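Local coordinates for protein KLLA0E08119p (Kluyveromyces lactis, PDB 3VA7) that probably carboxylates urea at the expense of ATP through its biotin cofactor, the first step of urea degradation by the allophanate route, at residues 541-555 and 580-593. Numbering follows the deposited sequence.
Sequences FHTETVIAVSGGTVS and GKVTVGCRAYLSIR
Phe541 brings CZ to within 4.5 Å of Ile592 CD1, which approaches the ring edge-on. Strand 545-550 runs antiparallel to strand 587-592, and Val546 O accepts the nearly straight bond from Arg593 N. Ile547 and Ile592, a non-hydrogen-bonded pair, run alongside each other with their CD1 atoms 3.7 Å apart; Ile547 CG1 also meets Leu590 CD1 at 3.9 Å. Cutting Ile547 back to an alanine is likely to open a gap beside Ile592 CD1 and leave Leu590 CD1 with less to pack on. Ala548 exchanges two backbone bonds with Ser591, whose OG turns instead to Ala517 O. With CG1 anti to the backbone N (chi1 -179°), Val549 keeps CG2 beside that N, where it meets Leu590 CD1. Ser550 pairs likewise with Tyr589, whose hydroxyl is hydrogen-bonded to Glu531 OE2 and the backbone N of Asp510. The chain bends at Gly551 and Gly552; Gly552 N donates to Arg587 O at 2.8 Å. Beyond it, Val554 CG2 packs on Ala588 CB at 3.8 Å, linking the two layers, and Ser555 O accepts Gly580 N. The paired segments pass together from one antiparallel sheet to the next, with Ile547 and Leu590 touching Leu577 of the other sheet, consistent with two packed beta sheets in the carboxyltransferase domain.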
# COMPACT_ATOMS: atom_id res chain seq x y z
N PHE A 541 15.68 0.78 -21.15
CA PHE A 541 15.76 -0.63 -20.92
C PHE A 541 17.21 -1.03 -20.68
O PHE A 541 18.10 -0.61 -21.44
CB PHE A 541 15.18 -1.38 -22.11
CG PHE A 541 13.70 -1.57 -22.03
CD1 PHE A 541 13.17 -2.78 -21.60
CD2 PHE A 541 12.84 -0.55 -22.38
CE1 PHE A 541 11.81 -2.97 -21.54
CE2 PHE A 541 11.47 -0.72 -22.30
CZ PHE A 541 10.95 -1.91 -21.88
N HIS A 542 17.43 -1.82 -19.64
CA HIS A 542 18.79 -2.14 -19.21
C HIS A 542 19.17 -3.52 -19.61
O HIS A 542 20.26 -4.04 -19.29
CB HIS A 542 18.92 -1.97 -17.70
CG HIS A 542 19.10 -0.56 -17.32
ND1 HIS A 542 18.14 0.17 -16.65
CD2 HIS A 542 20.11 0.31 -17.60
CE1 HIS A 542 18.57 1.41 -16.48
NE2 HIS A 542 19.76 1.52 -17.05
N THR A 543 18.24 -4.12 -20.31
CA THR A 543 18.36 -5.49 -20.68
C THR A 543 17.52 -5.68 -21.96
O THR A 543 16.92 -4.73 -22.45
CB THR A 543 17.90 -6.34 -19.53
OG1 THR A 543 18.14 -7.71 -19.84
CG2 THR A 543 16.42 -6.12 -19.30
N GLU A 544 17.48 -6.89 -22.51
CA GLU A 544 16.76 -7.09 -23.77
C GLU A 544 15.45 -7.81 -23.59
O GLU A 544 15.31 -8.66 -22.73
CB GLU A 544 17.64 -7.80 -24.83
CG GLU A 544 18.11 -9.21 -24.48
CD GLU A 544 18.35 -10.08 -25.74
OE1 GLU A 544 18.88 -9.56 -26.77
OE2 GLU A 544 17.99 -11.30 -25.69
N THR A 545 14.48 -7.51 -24.45
CA THR A 545 13.16 -8.14 -24.35
C THR A 545 12.31 -7.82 -25.57
O THR A 545 12.77 -7.14 -26.48
CB THR A 545 12.43 -7.69 -23.01
OG1 THR A 545 11.17 -8.36 -22.85
CG2 THR A 545 12.25 -6.17 -22.97
N VAL A 546 11.06 -8.28 -25.55
CA VAL A 546 10.05 -7.93 -26.52
C VAL A 546 8.94 -7.09 -25.83
O VAL A 546 8.65 -7.29 -24.68
CB VAL A 546 9.46 -9.22 -27.20
CG1 VAL A 546 8.55 -8.86 -28.35
CG2 VAL A 546 10.57 -10.19 -27.64
N ILE A 547 8.29 -6.19 -26.56
CA ILE A 547 7.36 -5.19 -26.05
C ILE A 547 6.19 -5.11 -26.99
O ILE A 547 6.32 -5.43 -28.17
CB ILE A 547 8.13 -3.82 -25.97
CG1 ILE A 547 8.48 -3.50 -24.52
CG2 ILE A 547 7.47 -2.58 -26.67
CD1 ILE A 547 9.46 -4.48 -23.92
N ALA A 548 5.03 -4.66 -26.52
CA ALA A 548 3.97 -4.37 -27.45
C ALA A 548 3.11 -3.35 -26.80
O ALA A 548 3.15 -3.23 -25.58
CB ALA A 548 3.18 -5.60 -27.72
N VAL A 549 2.36 -2.59 -27.60
CA VAL A 549 1.44 -1.58 -27.05
C VAL A 549 0.09 -1.77 -27.71
O VAL A 549 -0.00 -2.03 -28.90
CB VAL A 549 1.96 -0.15 -27.28
CG1 VAL A 549 1.02 0.87 -26.69
CG2 VAL A 549 3.34 0.01 -26.64
N SER A 550 -0.96 -1.69 -26.92
CA SER A 550 -2.29 -1.94 -27.46
C SER A 550 -3.25 -1.05 -26.72
O SER A 550 -2.94 -0.64 -25.60
CB SER A 550 -2.67 -3.43 -27.32
OG SER A 550 -3.72 -3.72 -28.21
N GLY A 551 -4.40 -0.76 -27.32
CA GLY A 551 -5.35 0.09 -26.68
C GLY A 551 -5.63 1.30 -27.53
O GLY A 551 -5.86 1.19 -28.73
N GLY A 552 -5.63 2.48 -26.89
CA GLY A 552 -5.86 3.76 -27.59
C GLY A 552 -4.79 4.05 -28.64
O GLY A 552 -3.76 3.36 -28.73
N THR A 553 -5.06 5.05 -29.47
CA THR A 553 -4.02 5.54 -30.39
C THR A 553 -3.05 6.45 -29.64
O THR A 553 -3.43 7.46 -29.03
CB THR A 553 -4.63 6.26 -31.64
OG1 THR A 553 -5.80 5.54 -32.06
CG2 THR A 553 -3.64 6.27 -32.81
N VAL A 554 -1.79 6.03 -29.65
CA VAL A 554 -0.73 6.77 -29.03
C VAL A 554 0.47 6.64 -29.93
O VAL A 554 0.82 5.51 -30.33
CB VAL A 554 -0.21 6.11 -27.75
CG1 VAL A 554 -0.10 7.11 -26.64
CG2 VAL A 554 -1.01 4.94 -27.40
N SER A 555 1.16 7.74 -30.17
CA SER A 555 2.43 7.61 -30.87
C SER A 555 3.48 6.96 -29.96
O SER A 555 3.61 7.32 -28.79
CB SER A 555 2.87 8.96 -31.45
OG SER A 555 3.78 9.63 -30.62
N GLY A 580 3.53 8.43 -25.99
CA GLY A 580 3.14 9.80 -25.85
C GLY A 580 1.72 9.96 -25.45
O GLY A 580 1.29 9.30 -24.55
N LYS A 581 0.99 10.82 -26.13
CA LYS A 581 -0.34 11.20 -25.72
C LYS A 581 -1.30 10.24 -26.39
O LYS A 581 -1.05 9.77 -27.50
CB LYS A 581 -0.58 12.63 -26.18
CG LYS A 581 -1.82 13.32 -25.63
CD LYS A 581 -1.79 14.83 -26.05
CE LYS A 581 -3.05 15.61 -25.54
NZ LYS A 581 -4.21 15.52 -26.52
N VAL A 582 -2.38 9.92 -25.70
CA VAL A 582 -3.42 9.09 -26.27
C VAL A 582 -4.41 9.99 -27.05
O VAL A 582 -5.14 10.79 -26.46
CB VAL A 582 -4.13 8.20 -25.20
CG1 VAL A 582 -5.09 7.19 -25.86
CG2 VAL A 582 -3.12 7.47 -24.31
N THR A 583 -4.44 9.85 -28.38
CA THR A 583 -5.25 10.67 -29.28
C THR A 583 -6.68 10.15 -29.33
O THR A 583 -7.64 10.90 -29.41
CB THR A 583 -4.58 10.65 -30.66
OG1 THR A 583 -3.39 11.41 -30.55
CG2 THR A 583 -5.42 11.22 -31.83
N VAL A 584 -6.84 8.84 -29.30
CA VAL A 584 -8.16 8.29 -29.47
C VAL A 584 -8.30 7.33 -28.34
O VAL A 584 -7.46 6.46 -28.19
CB VAL A 584 -8.35 7.54 -30.86
CG1 VAL A 584 -9.84 7.37 -31.17
CG2 VAL A 584 -7.60 8.25 -32.02
N GLY A 585 -9.35 7.50 -27.54
CA GLY A 585 -9.51 6.72 -26.31
C GLY A 585 -8.75 7.34 -25.15
O GLY A 585 -8.16 8.43 -25.31
N CYS A 586 -8.73 6.65 -24.01
CA CYS A 586 -8.08 7.12 -22.78
C CYS A 586 -6.81 6.38 -22.43
O CYS A 586 -5.91 6.97 -21.83
CB CYS A 586 -9.07 6.96 -21.61
SG CYS A 586 -8.66 7.79 -20.02
N ARG A 587 -6.72 5.10 -22.78
CA ARG A 587 -5.75 4.23 -22.13
C ARG A 587 -5.11 3.32 -23.14
O ARG A 587 -5.79 2.95 -24.12
CB ARG A 587 -6.44 3.37 -21.02
CG ARG A 587 -6.21 3.87 -19.63
CD ARG A 587 -6.97 3.23 -18.51
NE ARG A 587 -8.23 3.89 -18.38
CZ ARG A 587 -8.62 4.65 -17.38
NH1 ARG A 587 -7.84 4.87 -16.34
NH2 ARG A 587 -9.82 5.20 -17.44
N ALA A 588 -3.83 2.95 -22.92
CA ALA A 588 -3.13 1.93 -23.70
C ALA A 588 -2.35 1.01 -22.75
O ALA A 588 -2.29 1.29 -21.55
CB ALA A 588 -2.18 2.58 -24.68
N TYR A 589 -1.75 -0.07 -23.27
CA TYR A 589 -1.13 -1.11 -22.43
C TYR A 589 0.16 -1.51 -22.97
O TYR A 589 0.27 -1.81 -24.15
CB TYR A 589 -2.03 -2.36 -22.28
CG TYR A 589 -3.24 -1.93 -21.55
CD1 TYR A 589 -4.32 -1.36 -22.25
CD2 TYR A 589 -3.26 -1.96 -20.14
CE1 TYR A 589 -5.44 -0.87 -21.52
CE2 TYR A 589 -4.37 -1.50 -19.44
CZ TYR A 589 -5.43 -0.92 -20.11
OH TYR A 589 -6.52 -0.47 -19.39
N LEU A 590 1.15 -1.52 -22.11
CA LEU A 590 2.49 -1.83 -22.55
C LEU A 590 2.95 -3.12 -21.96
O LEU A 590 3.22 -3.17 -20.77
CB LEU A 590 3.40 -0.72 -22.12
CG LEU A 590 4.87 -1.10 -22.16
CD1 LEU A 590 5.31 -1.40 -23.58
CD2 LEU A 590 5.58 0.07 -21.60
N SER A 591 3.04 -4.17 -22.77
CA SER A 591 3.42 -5.47 -22.24
C SER A 591 4.88 -5.78 -22.50
O SER A 591 5.47 -5.23 -23.40
CB SER A 591 2.54 -6.56 -22.84
OG SER A 591 2.60 -6.56 -24.25
N ILE A 592 5.46 -6.66 -21.71
CA ILE A 592 6.88 -6.96 -21.78
C ILE A 592 6.89 -8.45 -21.71
O ILE A 592 6.21 -8.99 -20.82
CB ILE A 592 7.65 -6.56 -20.51
CG1 ILE A 592 7.34 -5.14 -20.01
CG2 ILE A 592 9.10 -6.85 -20.65
CD1 ILE A 592 7.17 -4.11 -21.03
N ARG A 593 7.57 -9.13 -22.62
CA ARG A 593 7.63 -10.59 -22.58
C ARG A 593 8.14 -11.04 -21.19
O ARG A 593 9.13 -10.52 -20.70
CB ARG A 593 8.51 -11.15 -23.72
CG ARG A 593 8.33 -12.67 -23.94
CD ARG A 593 9.38 -13.25 -24.91
NE ARG A 593 9.34 -14.70 -25.04
CZ ARG A 593 8.30 -15.40 -25.52
NH1 ARG A 593 7.18 -14.78 -25.89
NH2 ARG A 593 8.37 -16.75 -25.60
O HOH W 1 12.35 -10.55 -21.64